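Local coordinates for protein nitrite oxidoreductase subunit A (Kuenenia stuttgartiensis, PDB 7B04) that belongs to the NarG-like molybdopterin oxidoreductases and houses a molybdenum atom, two pterin guanylate ligands and an iron/sulfur cluster in one large subunit, at residues H73-I77 against P112-L116; K307-K313 against T561-N565; M86-Q91 against G118-H122. All coordinates share one frame; numbering follows the deposited sequence.

Contact 1. Residues H73-I77 against P112-L116; sequences HACRI and PRMCL. With SF4 (iron/sulfur cluster), chain C.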
loop_
_atom_site.group_PDB
_atom_site.type_symbol
_atom_site.label_atom_id
_atom_site.label_comp_id
_atom_site.label_asym_id
_atom_site.label_seq_id
_atom_site.Cartn_x
_atom_site.Cartn_y
_atom_site.Cartn_z
ATOM N N HIS B 73 12.200 3.948 -3.560
ATOM C CA HIS B 73 12.063 5.347 -3.192
ATOM C C HIS B 73 13.008 5.783 -2.085
ATOM O O HIS B 73 13.442 6.937 -2.091
ATOM C CB HIS B 73 10.613 5.638 -2.797
ATOM C CG HIS B 73 9.639 5.352 -3.896
ATOM N ND1 HIS B 73 9.522 6.149 -5.013
ATOM C CD2 HIS B 73 8.752 4.344 -4.063
ATOM C CE1 HIS B 73 8.599 5.648 -5.815
ATOM N NE2 HIS B 73 8.115 4.552 -5.261
ATOM N N ALA B 74 13.340 4.888 -1.150
ATOM C CA ALA B 74 14.315 5.155 -0.090
ATOM C C ALA B 74 14.016 6.474 0.619
ATOM O O ALA B 74 14.871 7.356 0.736
ATOM C CB ALA B 74 15.741 5.138 -0.642
ATOM N N CYS B 75 12.779 6.605 1.091
ATOM C CA CYS B 75 12.327 7.861 1.671
ATOM C C CYS B 75 13.135 8.222 2.912
ATOM O O CYS B 75 13.572 7.357 3.677
ATOM C CB CYS B 75 10.843 7.773 2.029
ATOM S SG CYS B 75 9.737 7.634 0.608
ATOM N N ARG B 76 13.317 9.526 3.110
ATOM C CA ARG B 76 13.946 10.056 4.310
ATOM C C ARG B 76 12.850 10.346 5.325
ATOM O O ARG B 76 11.901 11.082 5.033
ATOM C CB ARG B 76 14.751 11.313 3.990
ATOM C CG ARG B 76 15.312 11.990 5.209
ATOM C CD ARG B 76 16.239 11.061 5.958
ATOM N NE ARG B 76 17.525 10.857 5.304
ATOM C CZ ARG B 76 18.493 10.096 5.803
ATOM N NH1 ARG B 76 18.322 9.479 6.965
ATOM N NH2 ARG B 76 19.637 9.956 5.147
ATOM N N ILE B 77 12.988 9.771 6.513
ATOM C CA ILE B 77 11.876 9.609 7.435
ATOM C C ILE B 77 12.145 10.333 8.747
ATOM O O ILE B 77 13.271 10.312 9.254
ATOM C CB ILE B 77 11.668 8.101 7.673
ATOM C CG1 ILE B 77 11.435 7.388 6.338
ATOM C CG2 ILE B 77 10.558 7.873 8.611
ATOM C CD1 ILE B 77 9.997 7.171 5.994
ATOM N N PRO B 112 5.402 15.512 -0.227
ATOM C CA PRO B 112 6.008 14.873 0.943
ATOM C C PRO B 112 6.685 13.528 0.662
ATOM O O PRO B 112 7.639 13.217 1.259
ATOM C CB PRO B 112 4.834 14.785 1.905
ATOM C CG PRO B 112 3.682 14.553 1.020
ATOM C CD PRO B 112 3.970 15.382 -0.194
ATOM N N ARG B 113 6.077 12.755 -0.217
ATOM C CA ARG B 113 6.644 11.490 -0.724
ATOM C C ARG B 113 6.871 10.401 0.333
ATOM O O ARG B 113 7.981 10.216 0.750
ATOM C CB ARG B 113 7.796 11.873 -1.652
ATOM C CG ARG B 113 8.961 10.917 -1.715
ATOM C CD ARG B 113 9.953 11.679 -2.509
ATOM N NE ARG B 113 11.177 11.293 -1.903
ATOM C CZ ARG B 113 11.829 10.244 -2.287
ATOM N NH1 ARG B 113 12.963 9.920 -1.707
ATOM N NH2 ARG B 113 11.349 9.540 -3.282
ATOM N N MET B 114 5.813 9.729 0.764
ATOM C CA MET B 114 5.928 8.589 1.662
ATOM C C MET B 114 4.794 7.628 1.313
ATOM O O MET B 114 3.866 7.985 0.586
ATOM C CB MET B 114 5.855 9.042 3.127
ATOM C CG MET B 114 6.736 8.284 4.076
ATOM S SD MET B 114 6.991 9.087 5.671
ATOM C CE MET B 114 6.833 7.664 6.757
ATOM N N CYS B 115 4.891 6.383 1.770
ATOM C CA CYS B 115 3.773 5.469 1.565
ATOM C C CYS B 115 3.094 5.147 2.892
ATOM O O CYS B 115 3.645 5.383 3.970
ATOM C CB CYS B 115 4.217 4.184 0.851
ATOM S SG CYS B 115 5.100 2.989 1.863
ATOM N N LEU B 116 1.870 4.612 2.794
ATOM C CA LEU B 116 1.153 4.165 3.985
ATOM C C LEU B 116 1.964 3.150 4.778
ATOM O O LEU B 116 1.888 3.124 6.011
ATOM C CB LEU B 116 -0.211 3.577 3.606
ATOM C CG LEU B 116 -0.309 2.120 3.150
ATOM C CD1 LEU B 116 -1.747 1.618 3.211
ATOM C CD2 LEU B 116 0.245 1.976 1.754
HETATM FE FE1 SF4 C . 8.654 2.916 0.512
HETATM FE FE2 SF4 C . 9.290 3.535 3.095
HETATM FE FE3 SF4 C . 6.882 4.311 2.054
HETATM FE FE4 SF4 C . 9.180 5.513 1.200
HETATM S S1 SF4 C . 8.305 5.568 3.302
HETATM S S2 SF4 C . 7.463 4.765 -0.101
HETATM S S3 SF4 C . 10.633 3.762 1.265
HETATM S S4 SF4 C . 7.605 2.171 2.387
#
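Arg113 reaches across Cys75 to the carbonyl of His73, and its side chain can be followed outward atom by atom. Its CB points neither at nor away from residues 73-77. CG then passes 4.1 Å from Cys75 SG, and beyond it the chain bends about its CG-CD bond (chi3) and turns the guanidinium back, so that Cys75 SG lies over one of its faces. NE is hydrogen-bonded to His95. NH1 donates to His73 O at 3.0 Å; the N-H...O angle of 145° and an acceptor 23° out of the guanidinium plane describe a real but bent bond. NH2 stands 4.0 Å from His73 CB and has its strongest partner in Glu316, a salt bridge; the same carboxylate oxygen is weakly bonded to His73 ND1.

The thiolates flank the iron/sulfur cluster. Cys75 SG, set anti to its carbonyl carbon (chi1 -67°), binds iron FE4 of SF4 at 2.3 Å, while Cys115 SG binds iron FE3 at 2.2 Å. Cys67 and Asp71 are among the other residues of this pocket. Apolar groups lie against sulfide S1 of SF4: Met114 CG, and Ile77 CD1 at 3.6 Å. Met114 SD, on a side chain crossing Ile77 at about a right angle, is also 3.6 Å from that CD1. The backbones approach most closely at Cys75 and Met114, with CA atoms 6.4 Å apart.

Every touching residue is buried. The start of strand 76-82 with the loop before it, and the loop after the 76-82/85-91 hairpin, each supply one cysteine ligand to the cluster. A guanidinium with a coordinating sulfur over one face would be expected to offset part of the negative charge on the thiolate-bound cluster, although its bond with Glu316 probably tempers that effect.

Contact 2. Residues K307-K313 against T561-N565; sequences KNLIENK and TWAGN. With MD1 (phosphoric acid 4-(2-amino-4-oxo-3,4,5,6,-tetrahydro-pteridin-6-yl)-2-hydroxy-3,4-dimercapto-but-3-en-yl ester guanylate ester), chain D.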
loop_
_atom_site.group_PDB
_atom_site.type_symbol
_atom_site.label_atom_id
_atom_site.label_comp_id
_atom_site.label_asym_id
_atom_site.label_seq_id
_atom_site.Cartn_x
_atom_site.Cartn_y
_atom_site.Cartn_z
ATOM N N LYS B 307 2.556 -0.996 -16.671
ATOM C CA LYS B 307 2.896 -0.509 -15.316
ATOM C C LYS B 307 1.757 0.224 -14.606
ATOM O O LYS B 307 1.101 1.040 -15.229
ATOM C CB LYS B 307 4.080 0.442 -15.474
ATOM C CG LYS B 307 4.401 1.327 -14.295
ATOM C CD LYS B 307 5.725 1.005 -13.705
ATOM C CE LYS B 307 5.768 1.197 -12.214
ATOM N NZ LYS B 307 6.939 0.520 -11.631
ATOM N N ASN B 308 1.563 -0.081 -13.325
ATOM C CA ASN B 308 0.633 0.676 -12.459
ATOM C C ASN B 308 1.462 1.725 -11.735
ATOM O O ASN B 308 1.813 1.513 -10.598
ATOM C CB ASN B 308 -0.018 -0.202 -11.401
ATOM C CG ASN B 308 -1.455 0.166 -11.145
ATOM O OD1 ASN B 308 -1.821 1.318 -11.277
ATOM N ND2 ASN B 308 -2.266 -0.810 -10.819
ATOM N N LEU B 309 1.665 2.877 -12.353
ATOM C CA LEU B 309 2.488 3.946 -11.738
ATOM C C LEU B 309 1.836 4.426 -10.440
ATOM O O LEU B 309 2.551 4.738 -9.521
ATOM C CB LEU B 309 2.671 5.069 -12.761
ATOM C CG LEU B 309 4.088 5.611 -12.918
ATOM C CD1 LEU B 309 5.136 4.602 -12.519
ATOM C CD2 LEU B 309 4.341 6.096 -14.321
ATOM N N ILE B 310 0.509 4.504 -10.422
ATOM C CA ILE B 310 -0.327 4.937 -9.272
ATOM C C ILE B 310 -0.187 4.004 -8.075
ATOM O O ILE B 310 -0.237 4.517 -6.991
ATOM C CB ILE B 310 -1.783 5.074 -9.714
ATOM C CG1 ILE B 310 -2.002 6.358 -10.500
ATOM C CG2 ILE B 310 -2.692 5.005 -8.520
ATOM C CD1 ILE B 310 -0.792 6.803 -11.213
ATOM N N GLU B 311 -0.060 2.691 -8.249
ATOM C CA GLU B 311 0.009 1.859 -7.054
ATOM C C GLU B 311 1.405 1.363 -6.727
ATOM O O GLU B 311 1.609 0.835 -5.626
ATOM C CB GLU B 311 -0.847 0.589 -7.188
ATOM C CG GLU B 311 -2.302 0.685 -7.533
ATOM C CD GLU B 311 -2.948 -0.680 -7.361
ATOM O OE1 GLU B 311 -2.315 -1.545 -6.719
ATOM O OE2 GLU B 311 -4.059 -0.908 -7.872
ATOM N N ASN B 312 2.371 1.513 -7.628
ATOM C CA ASN B 312 3.667 0.895 -7.409
ATOM C C ASN B 312 4.847 1.855 -7.448
ATOM O O ASN B 312 5.990 1.404 -7.334
ATOM C CB ASN B 312 3.876 -0.221 -8.441
ATOM C CG ASN B 312 2.852 -1.337 -8.295
ATOM O OD1 ASN B 312 2.579 -1.802 -7.188
ATOM N ND2 ASN B 312 2.265 -1.755 -9.410
ATOM N N LYS B 313 4.613 3.149 -7.629
ATOM C CA LYS B 313 5.627 4.179 -7.424
ATOM C C LYS B 313 4.954 5.379 -6.767
ATOM O O LYS B 313 5.138 6.527 -7.170
ATOM C CB LYS B 313 6.337 4.556 -8.729
ATOM C CG LYS B 313 7.000 3.378 -9.444
ATOM C CD LYS B 313 8.508 3.346 -9.236
ATOM C CE LYS B 313 9.107 1.999 -9.643
ATOM N NZ LYS B 313 8.381 0.842 -9.046
ATOM N N THR B 561 11.546 1.427 -18.525
ATOM C CA THR B 561 10.988 0.384 -17.682
ATOM C C THR B 561 11.148 0.766 -16.215
ATOM O O THR B 561 12.051 1.522 -15.848
ATOM C CB THR B 561 11.658 -0.973 -17.940
ATOM O OG1 THR B 561 10.939 -2.002 -17.248
ATOM C CG2 THR B 561 13.099 -0.965 -17.461
ATOM N N TRP B 562 10.249 0.247 -15.383
ATOM C CA TRP B 562 10.259 0.530 -13.957
ATOM C C TRP B 562 10.249 -0.771 -13.176
ATOM O O TRP B 562 9.601 -1.743 -13.574
ATOM C CB TRP B 562 9.068 1.390 -13.550
ATOM C CG TRP B 562 9.130 2.739 -14.144
ATOM C CD1 TRP B 562 8.354 3.225 -15.149
ATOM C CD2 TRP B 562 10.037 3.789 -13.790
ATOM N NE1 TRP B 562 8.712 4.516 -15.437
ATOM C CE2 TRP B 562 9.746 4.887 -14.619
ATOM C CE3 TRP B 562 11.064 3.908 -12.849
ATOM C CZ2 TRP B 562 10.440 6.089 -14.538
ATOM C CZ3 TRP B 562 11.754 5.102 -12.770
ATOM C CH2 TRP B 562 11.439 6.176 -13.610
ATOM N N ALA B 563 10.966 -0.776 -12.061
ATOM C CA ALA B 563 11.187 -1.996 -11.306
ATOM C C ALA B 563 11.546 -1.608 -9.875
ATOM O O ALA B 563 11.290 -0.477 -9.446
ATOM C CB ALA B 563 12.274 -2.840 -11.985
ATOM N N GLY B 564 12.129 -2.544 -9.137
ATOM C CA GLY B 564 12.666 -2.230 -7.835
ATOM C C GLY B 564 13.966 -1.457 -7.966
ATOM O O GLY B 564 14.343 -0.969 -9.032
ATOM N N ASN B 565 14.667 -1.349 -6.840
ATOM C CA ASN B 565 15.920 -0.598 -6.787
ATOM C C ASN B 565 17.068 -1.533 -7.142
ATOM O O ASN B 565 17.515 -2.332 -6.317
ATOM C CB ASN B 565 16.122 0.039 -5.418
ATOM C CG ASN B 565 16.970 1.291 -5.492
ATOM O OD1 ASN B 565 17.448 1.663 -6.564
ATOM N ND2 ASN B 565 17.161 1.948 -4.356
HETATM P PB MD1 D . 4.621 -3.101 -11.991
HETATM O O3B MD1 D . 4.100 -4.643 -12.244
HETATM O O1B MD1 D . 3.445 -2.155 -12.044
HETATM O O2B MD1 D . 5.616 -2.727 -13.063
HETATM O O3A MD1 D . 5.338 -3.024 -10.506
HETATM C C10 MD1 D . 6.554 -3.679 -10.266
HETATM C C11 MD1 D . 7.387 -2.838 -9.256
HETATM O O11 MD1 D . 6.313 -2.175 -8.267
HETATM C C12 MD1 D . 8.350 -3.602 -8.720
HETATM S S12 MD1 D . 9.178 -4.829 -9.773
HETATM C C13 MD1 D . 8.902 -3.534 -7.272
HETATM S S13 MD1 D . 10.228 -4.705 -6.869
HETATM C C14 MD1 D . 8.429 -2.682 -6.215
HETATM N N15 MD1 D . 6.945 -3.214 -5.916
HETATM C C16 MD1 D . 6.180 -2.314 -5.156
HETATM C C15 MD1 D . 5.253 -2.765 -4.083
HETATM O O14 MD1 D . 5.143 -3.919 -3.836
HETATM N N17 MD1 D . 4.471 -1.751 -3.326
HETATM C C17 MD1 D . 4.618 -0.247 -3.654
HETATM N N16 MD1 D . 3.852 0.733 -2.909
HETATM N N18 MD1 D . 5.558 0.213 -4.745
HETATM C C20 MD1 D . 6.325 -0.755 -5.486
HETATM N N8 MD1 D . 7.211 -0.381 -6.514
HETATM C C7 MD1 D . 8.589 -1.198 -6.419
HETATM P PA MD1 D . 2.517 -5.097 -12.324
HETATM O O1A MD1 D . 2.445 -6.589 -12.121
HETATM O O2A MD1 D . 1.758 -4.389 -11.229
HETATM O "O5'" MD1 D . 1.843 -4.724 -13.782
HETATM C "C5'" MD1 D . 1.338 -3.439 -13.990
HETATM C "C4'" MD1 D . 0.054 -3.476 -14.891
HETATM O "O4'" MD1 D . 0.299 -4.238 -16.232
HETATM C "C1'" MD1 D . -0.974 -5.118 -16.367
HETATM N N9 MD1 D . -0.752 -6.283 -17.263
HETATM C C4 MD1 D . -0.577 -6.087 -18.566
HETATM N N3 MD1 D . -0.546 -4.847 -19.393
HETATM C C2 MD1 D . -0.326 -4.934 -20.836
HETATM N N2 MD1 D . -0.295 -3.726 -21.639
HETATM N N1 MD1 D . -0.140 -6.222 -21.460
HETATM C C6 MD1 D . -0.172 -7.407 -20.660
HETATM O O6 MD1 D . -0.018 -8.466 -21.165
HETATM C C5 MD1 D . -0.404 -7.306 -19.147
HETATM N N7 MD1 D . -0.477 -8.230 -18.192
HETATM C C8 MD1 D . -0.695 -7.606 -17.017
HETATM C "C2'" MD1 D . -1.159 -5.487 -15.164
HETATM O "O2'" MD1 D . -2.521 -5.969 -14.975
HETATM C "C3'" MD1 D . -0.897 -4.095 -14.298
HETATM O "O3'" MD1 D . -2.094 -3.265 -14.318
#
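Lys307 and Trp562 mark the closest backbone approach, their CA atoms 7.6 Å apart, where two loops leave strands 301-304 and 558-561 of one parallel five-stranded sheet. This is the familiar setting of a nucleotide-type site at the C-terminal ends of parallel strands. Residues 307-313 turn at once into the short helix 309-312, with Asn308 at its N-cap, whereas residues 561-565 run on without regular structure.

MD1 lies against both segments. At the start of the helix, phosphate oxygen O1B of MD1 accepts from Asn308 N at 3.1 Å with a nearly straight angle of 168°. Asn312 ND2, one turn on, reaches the same oxygen at 2.9 Å by a more bent bond (132°), so two donors grip one atom.

The direct contact between the two segments is carried by lysine chains on Trp562. The side chains of Lys307 and Trp562 cross at about a right angle, with Lys307 CD 3.4 Å from Trp562 CB. The lysine sets out toward Trp562 from its CB and is then bent at its second and third torsions. The indole NE1 is held by His524, whose ring also meets it nearly parallel. Leu309 CD1 adds a looser apolar touch, 4.4 Å from Trp562 CD1. At the far end of residues 307-313, Lys313 NZ makes a weak hydrogen bond to Ala563 O at 3.2 Å.

Contact 3. Residues M86-Q91 against G118-H122; sequences MMRVEQ and GYTFH. With SF4 (iron/sulfur cluster), chain C.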
loop_
_atom_site.group_PDB
_atom_site.type_symbol
_atom_site.label_atom_id
_atom_site.label_comp_id
_atom_site.label_asym_id
_atom_site.label_seq_id
_atom_site.Cartn_x
_atom_site.Cartn_y
_atom_site.Cartn_z
ATOM N N MET B 86 9.199 4.516 19.983
ATOM C CA MET B 86 8.815 5.045 18.678
ATOM C C MET B 86 7.303 4.960 18.524
ATOM O O MET B 86 6.740 3.865 18.422
ATOM C CB MET B 86 9.525 4.287 17.561
ATOM C CG MET B 86 8.939 4.534 16.178
ATOM S SD MET B 86 10.166 4.442 14.860
ATOM C CE MET B 86 9.928 2.766 14.285
ATOM N N MET B 87 6.657 6.113 18.491
ATOM C CA MET B 87 5.180 6.166 18.511
ATOM C C MET B 87 4.555 6.321 17.136
ATOM O O MET B 87 3.617 5.638 16.848
ATOM C CB MET B 87 4.755 7.341 19.379
ATOM C CG MET B 87 5.316 7.247 20.737
ATOM S SD MET B 87 4.372 6.169 21.737
ATOM C CE MET B 87 2.727 6.558 21.170
ATOM N N ARG B 88 5.073 7.217 16.339
ATOM C CA ARG B 88 4.525 7.462 14.993
ATOM C C ARG B 88 5.642 7.967 14.102
ATOM O O ARG B 88 6.766 7.984 14.521
ATOM C CB ARG B 88 3.380 8.472 15.024
ATOM C CG ARG B 88 3.733 9.816 15.630
ATOM C CD ARG B 88 2.554 10.741 15.742
ATOM N NE ARG B 88 2.819 11.877 16.593
ATOM C CZ ARG B 88 2.644 11.847 17.886
ATOM N NH1 ARG B 88 2.900 12.893 18.631
ATOM N NH2 ARG B 88 2.200 10.751 18.442
ATOM N N VAL B 89 5.303 8.307 12.874
ATOM C CA VAL B 89 6.298 8.797 11.892
ATOM C C VAL B 89 5.659 9.887 11.054
ATOM O O VAL B 89 4.460 10.047 11.105
ATOM C CB VAL B 89 6.720 7.628 11.007
ATOM C CG1 VAL B 89 5.885 7.570 9.773
ATOM C CG2 VAL B 89 8.174 7.670 10.652
ATOM N N GLU B 90 6.470 10.696 10.402
ATOM C CA GLU B 90 5.904 11.703 9.487
ATOM C C GLU B 90 6.936 12.041 8.436
ATOM O O GLU B 90 8.090 11.732 8.619
ATOM C CB GLU B 90 5.521 12.986 10.203
ATOM C CG GLU B 90 4.650 13.883 9.354
ATOM C CD GLU B 90 3.930 15.003 10.050
ATOM O OE1 GLU B 90 3.793 16.034 9.455
ATOM O OE2 GLU B 90 3.509 14.821 11.165
ATOM N N GLN B 91 6.493 12.608 7.336
ATOM C CA GLN B 91 7.447 13.030 6.324
ATOM C C GLN B 91 8.351 14.118 6.882
ATOM O O GLN B 91 7.976 14.871 7.785
ATOM C CB GLN B 91 6.736 13.554 5.080
ATOM C CG GLN B 91 5.995 12.506 4.281
ATOM C CD GLN B 91 4.588 12.286 4.786
ATOM O OE1 GLN B 91 4.185 12.852 5.802
ATOM N NE2 GLN B 91 3.821 11.480 4.064
ATOM N N GLY B 118 5.130 3.090 5.159
ATOM C CA GLY B 118 6.093 3.823 5.960
ATOM C C GLY B 118 5.523 4.255 7.296
ATOM O O GLY B 118 6.222 4.244 8.312
ATOM N N TYR B 119 4.241 4.639 7.312
ATOM C CA TYR B 119 3.605 5.099 8.542
ATOM C C TYR B 119 3.381 3.984 9.551
ATOM O O TYR B 119 3.303 4.264 10.752
ATOM C CB TYR B 119 2.271 5.783 8.231
ATOM C CG TYR B 119 2.410 7.254 7.926
ATOM C CD1 TYR B 119 3.650 7.817 7.703
ATOM C CD2 TYR B 119 1.306 8.082 7.882
ATOM C CE1 TYR B 119 3.791 9.162 7.426
ATOM C CE2 TYR B 119 1.439 9.425 7.611
ATOM C CZ TYR B 119 2.682 9.962 7.381
ATOM O OH TYR B 119 2.820 11.305 7.109
ATOM N N THR B 120 3.286 2.732 9.108
ATOM C CA THR B 120 2.998 1.618 10.007
ATOM C C THR B 120 4.202 0.710 10.216
ATOM O O THR B 120 4.035 -0.452 10.605
ATOM C CB THR B 120 1.797 0.811 9.500
ATOM O OG1 THR B 120 2.211 -0.062 8.445
ATOM C CG2 THR B 120 0.705 1.733 9.002
ATOM N N PHE B 121 5.413 1.203 9.949
ATOM C CA PHE B 121 6.599 0.364 10.117
ATOM C C PHE B 121 6.838 0.005 11.578
ATOM O O PHE B 121 7.340 -1.082 11.884
ATOM C CB PHE B 121 7.832 1.061 9.557
ATOM C CG PHE B 121 9.083 0.254 9.707
ATOM C CD1 PHE B 121 9.125 -1.059 9.262
ATOM C CD2 PHE B 121 10.193 0.785 10.325
ATOM C CE1 PHE B 121 10.270 -1.808 9.411
ATOM C CE2 PHE B 121 11.338 0.039 10.476
ATOM C CZ PHE B 121 11.377 -1.259 10.020
ATOM N N HIS B 122 6.495 0.906 12.497
ATOM C CA HIS B 122 6.680 0.632 13.923
ATOM C C HIS B 122 5.754 -0.464 14.412
ATOM O O HIS B 122 6.057 -1.123 15.413
ATOM C CB HIS B 122 6.492 1.904 14.742
ATOM C CG HIS B 122 5.131 2.527 14.603
ATOM N ND1 HIS B 122 4.694 3.120 13.431
ATOM C CD2 HIS B 122 4.123 2.668 15.498
ATOM C CE1 HIS B 122 3.478 3.593 13.614
ATOM N NE2 HIS B 122 3.111 3.333 14.856
HETATM FE FE1 SF4 C . 8.654 2.916 0.512
HETATM FE FE2 SF4 C . 9.290 3.535 3.095
HETATM FE FE3 SF4 C . 6.882 4.311 2.054
HETATM FE FE4 SF4 C . 9.180 5.513 1.200
HETATM S S1 SF4 C . 8.305 5.568 3.302
HETATM S S2 SF4 C . 7.463 4.765 -0.101
HETATM S S3 SF4 C . 10.633 3.762 1.265
HETATM S S4 SF4 C . 7.605 2.171 2.387
#
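The carboxylate of Glu90, whose CG sits 3.9 Å from Tyr119 OH, is gripped from outside the chain: OE2 forms salt bridges with Arg257 and Arg241 of Nitrite oxidoreductase subunit B, and OE1 is hydrogen-bonded to Ser260 of that subunit. Glu90 belongs to strand 85-91, an outermost strand of a three-stranded antiparallel sheet, against which short helical turns around residues 118-122 pack. A classic beta bulge, Met87 and Arg88 both facing Phe80, interrupts the strand pairing. CA separations of 5.7 Å for Val89-Tyr119 and 6.8 Å for Met86-His122 fix the register.

Tyr119 is held at both its face and its hydroxyl. Val89 O lies 3.8 Å above the plane of the Tyr119 ring, displaced toward its rim, and the same oxygen accepts from Arg257 of subunit B, whose guanidinium also makes a cation-pi contact with the ring. Tyr119 OH donates to Gln91 OE1; the modelled length of that bond is doubtfully short, and the amide and ring planes stand 65° apart.

Farther along, His122 has its CG between the backbone N and the carbonyl carbon (chi1 60°), which swings the imidazole under the bulge: Arg88 CA is 4.2 Å above one face of the His122 ring, off-centre. Met86 CE closes this end, 3.6 Å from His122 CB and 4.4 Å from Phe121 CD2. At the other end, the turn reaches the iron/sulfur cluster, with Gly118 N standing 3.8 Å from iron FE3 of SF4.

How the contacts relate
All three contacts are buried, but they differ in depth and in what surrounds them. Contact 2 lies about 10 Å from the chain's centre, contact 1 about 20 Å and contact 3 about 27 Å, centre to centre; contact 3 is the one most engaged by subunit B. Contacts 1 and 3 share an antiparallel sheet, with neighbouring strands 76-82 and 85-91, alternate along the chain, and meet through Ile77, Met114 and Val89; both touch SF4. Contact 2 belongs to a parallel sheet and adjoins contact 1 where His73 packs on Lys313. Metal-thiolate bonds dominate contact 1, phosphate binding contact 2, and aromatic packing contact 3.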